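Local atomic coordinates of type II restriction enzyme SfiI (PDB entry 2EZV), a protein that recognises the interrupted DNA sequence 5'-GGCCNNNNNGGCC-3' as a tetramer and cleaves both strands within its unspecified spacer. Residues V183-H188 against C230-Q235. Numbering follows the deposited sequence.
Sequences VLSLPH and CPWRLQ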
loop_
_atom_site.group_PDB
_atom_site.type_symbol
_atom_site.label_atom_id
_atom_site.label_comp_id
_atom_site.label_asym_id
_atom_site.label_seq_id
_atom_site.Cartn_x
_atom_site.Cartn_y
_atom_site.Cartn_z
ATOM N N VAL D 183 -1.469 -1.736 25.971
ATOM C CA VAL D 183 -1.313 -0.599 25.084
ATOM C C VAL D 183 -1.615 0.652 25.892
ATOM O O VAL D 183 -2.664 0.743 26.529
ATOM C CB VAL D 183 -2.265 -0.687 23.883
ATOM C CG1 VAL D 183 -1.779 0.240 22.784
ATOM C CG2 VAL D 183 -2.343 -2.132 23.374
ATOM N N LEU D 184 -0.687 1.607 25.880
ATOM C CA LEU D 184 -0.867 2.846 26.632
ATOM C C LEU D 184 -0.909 4.101 25.762
ATOM O O LEU D 184 -0.167 4.229 24.786
ATOM C CB LEU D 184 0.246 3.015 27.667
ATOM C CG LEU D 184 0.382 2.033 28.832
ATOM C CD1 LEU D 184 0.756 0.643 28.354
ATOM C CD2 LEU D 184 1.447 2.555 29.757
ATOM N N SER D 185 -1.785 5.023 26.142
ATOM C CA SER D 185 -1.947 6.291 25.454
ATOM C C SER D 185 -1.532 7.371 26.443
ATOM O O SER D 185 -2.211 7.600 27.452
ATOM C CB SER D 185 -3.415 6.482 25.038
ATOM O OG SER D 185 -3.634 7.754 24.441
ATOM N N LEU D 186 -0.408 8.025 26.174
ATOM C CA LEU D 186 0.067 9.072 27.061
ATOM C C LEU D 186 -0.467 10.412 26.609
ATOM O O LEU D 186 -0.289 10.815 25.458
ATOM C CB LEU D 186 1.590 9.094 27.110
ATOM C CG LEU D 186 2.210 7.785 27.609
ATOM C CD1 LEU D 186 3.707 7.980 27.793
ATOM C CD2 LEU D 186 1.556 7.355 28.919
ATOM N N PRO D 187 -1.123 11.133 27.524
ATOM C CA PRO D 187 -1.699 12.439 27.225
ATOM C C PRO D 187 -0.737 13.480 26.663
ATOM O O PRO D 187 0.400 13.629 27.122
ATOM C CB PRO D 187 -2.333 12.852 28.558
ATOM C CG PRO D 187 -1.512 12.117 29.574
ATOM C CD PRO D 187 -1.321 10.777 28.940
ATOM N N HIS D 188 -1.213 14.190 25.648
ATOM C CA HIS D 188 -0.440 15.235 25.002
ATOM C C HIS D 188 -0.072 16.318 26.022
ATOM O O HIS D 188 -0.763 16.511 27.029
ATOM C CB HIS D 188 -1.266 15.830 23.857
ATOM C CG HIS D 188 -0.540 16.857 23.047
ATOM N ND1 HIS D 188 -0.358 18.153 23.478
ATOM C CD2 HIS D 188 0.041 16.781 21.827
ATOM C CE1 HIS D 188 0.299 18.834 22.556
ATOM N NE2 HIS D 188 0.554 18.023 21.545
ATOM N N CYS D 230 -7.542 7.815 34.083
ATOM C CA CYS D 230 -8.370 7.689 32.888
ATOM C C CYS D 230 -8.319 6.241 32.401
ATOM O O CYS D 230 -7.366 5.824 31.746
ATOM C CB CYS D 230 -7.853 8.629 31.796
ATOM S SG CYS D 230 -8.875 8.709 30.305
ATOM N N PRO D 231 -9.360 5.457 32.715
ATOM C CA PRO D 231 -9.468 4.047 32.337
ATOM C C PRO D 231 -9.080 3.652 30.913
ATOM O O PRO D 231 -8.320 2.698 30.728
ATOM C CB PRO D 231 -10.929 3.722 32.645
ATOM C CG PRO D 231 -11.209 4.580 33.832
ATOM C CD PRO D 231 -10.570 5.896 33.437
ATOM N N TRP D 232 -9.591 4.364 29.907
ATOM C CA TRP D 232 -9.288 3.988 28.529
ATOM C C TRP D 232 -7.851 4.183 28.094
ATOM O O TRP D 232 -7.433 3.624 27.089
ATOM C CB TRP D 232 -10.223 4.688 27.531
ATOM C CG TRP D 232 -10.121 6.182 27.474
ATOM C CD1 TRP D 232 -10.953 7.076 28.071
ATOM C CD2 TRP D 232 -9.155 6.955 26.746
ATOM N NE1 TRP D 232 -10.573 8.360 27.760
ATOM C CE2 TRP D 232 -9.472 8.315 26.949
ATOM C CE3 TRP D 232 -8.054 6.632 25.944
ATOM C CZ2 TRP D 232 -8.727 9.355 26.376
ATOM C CZ3 TRP D 232 -7.311 7.667 25.374
ATOM C CH2 TRP D 232 -7.652 9.011 25.596
ATOM N N ARG D 233 -7.088 4.967 28.841
ATOM C CA ARG D 233 -5.695 5.188 28.479
ATOM C C ARG D 233 -4.812 3.977 28.757
ATOM O O ARG D 233 -3.623 3.995 28.467
ATOM C CB ARG D 233 -5.143 6.417 29.197
ATOM C CG ARG D 233 -5.607 7.718 28.569
ATOM C CD ARG D 233 -4.949 8.928 29.205
ATOM N NE ARG D 233 -5.407 10.159 28.572
ATOM C CZ ARG D 233 -4.970 10.618 27.402
ATOM N NH1 ARG D 233 -4.049 9.954 26.726
ATOM N NH2 ARG D 233 -5.468 11.741 26.903
ATOM N N LEU D 234 -5.396 2.929 29.321
ATOM C CA LEU D 234 -4.662 1.704 29.613
ATOM C C LEU D 234 -5.496 0.522 29.132
ATOM O O LEU D 234 -6.551 0.222 29.692
ATOM C CB LEU D 234 -4.394 1.589 31.117
ATOM C CG LEU D 234 -3.511 0.466 31.689
ATOM C CD1 LEU D 234 -4.286 -0.828 31.746
ATOM C CD2 LEU D 234 -2.249 0.314 30.859
ATOM N N GLN D 235 -5.026 -0.133 28.077
ATOM C CA GLN D 235 -5.724 -1.285 27.520
ATOM C C GLN D 235 -4.898 -2.547 27.738
ATOM O O GLN D 235 -3.682 -2.490 27.900
ATOM C CB GLN D 235 -5.968 -1.089 26.025
ATOM C CG GLN D 235 -6.812 0.118 25.672
ATOM C CD GLN D 235 -8.193 0.071 26.287
ATOM O OE1 GLN D 235 -8.831 -0.976 26.328
ATOM N NE2 GLN D 235 -8.673 1.221 26.755
#
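The guanidinium of Arg233 lies between Pro187 and Trp232: CB of Pro187 sits 3.6 Å above the centre of one face, and CH2 of Trp232, at a corner of the tilted indole, lies over the centre of the opposite face. Cys230 SG and Arg233 CG lie over one face of the indole, toward its rim. At the guanidinium edge, nearly in plane, Ser185 O accepts a hydrogen bond from NH1 at 3.1 Å, although the donor stands 73° out of the carbonyl plane. The side chain runs extended from CG to NE, which lays the methylenes along Ser185 O and brings the guanidinium to the proline. Alongside, the backbones pair as antiparallel strands: Val183 and Gln235 exchange two hydrogen bonds, and Ser185 N continues the pairing to Arg233 O. Leu184 and Leu234 lie side by side, packed against Phe223 of helix 223-229. Arg233 NH2 forms salt bridges with Glu14 and Glu17 of helix 10-41, while NE is hydrogen-bonded to Tyr195 OH. A leucine in place of Arg233 would probably leave both carboxylates without this cation and Ser185 O without this donor. Thus, where strand 234-238 joins the central sheet of this PDDEXK-clan nuclease, a buried guanidinium, its charge probably balanced by two glutamates and its rotation fixed by its neighbours, ties sheet to N-terminal helix.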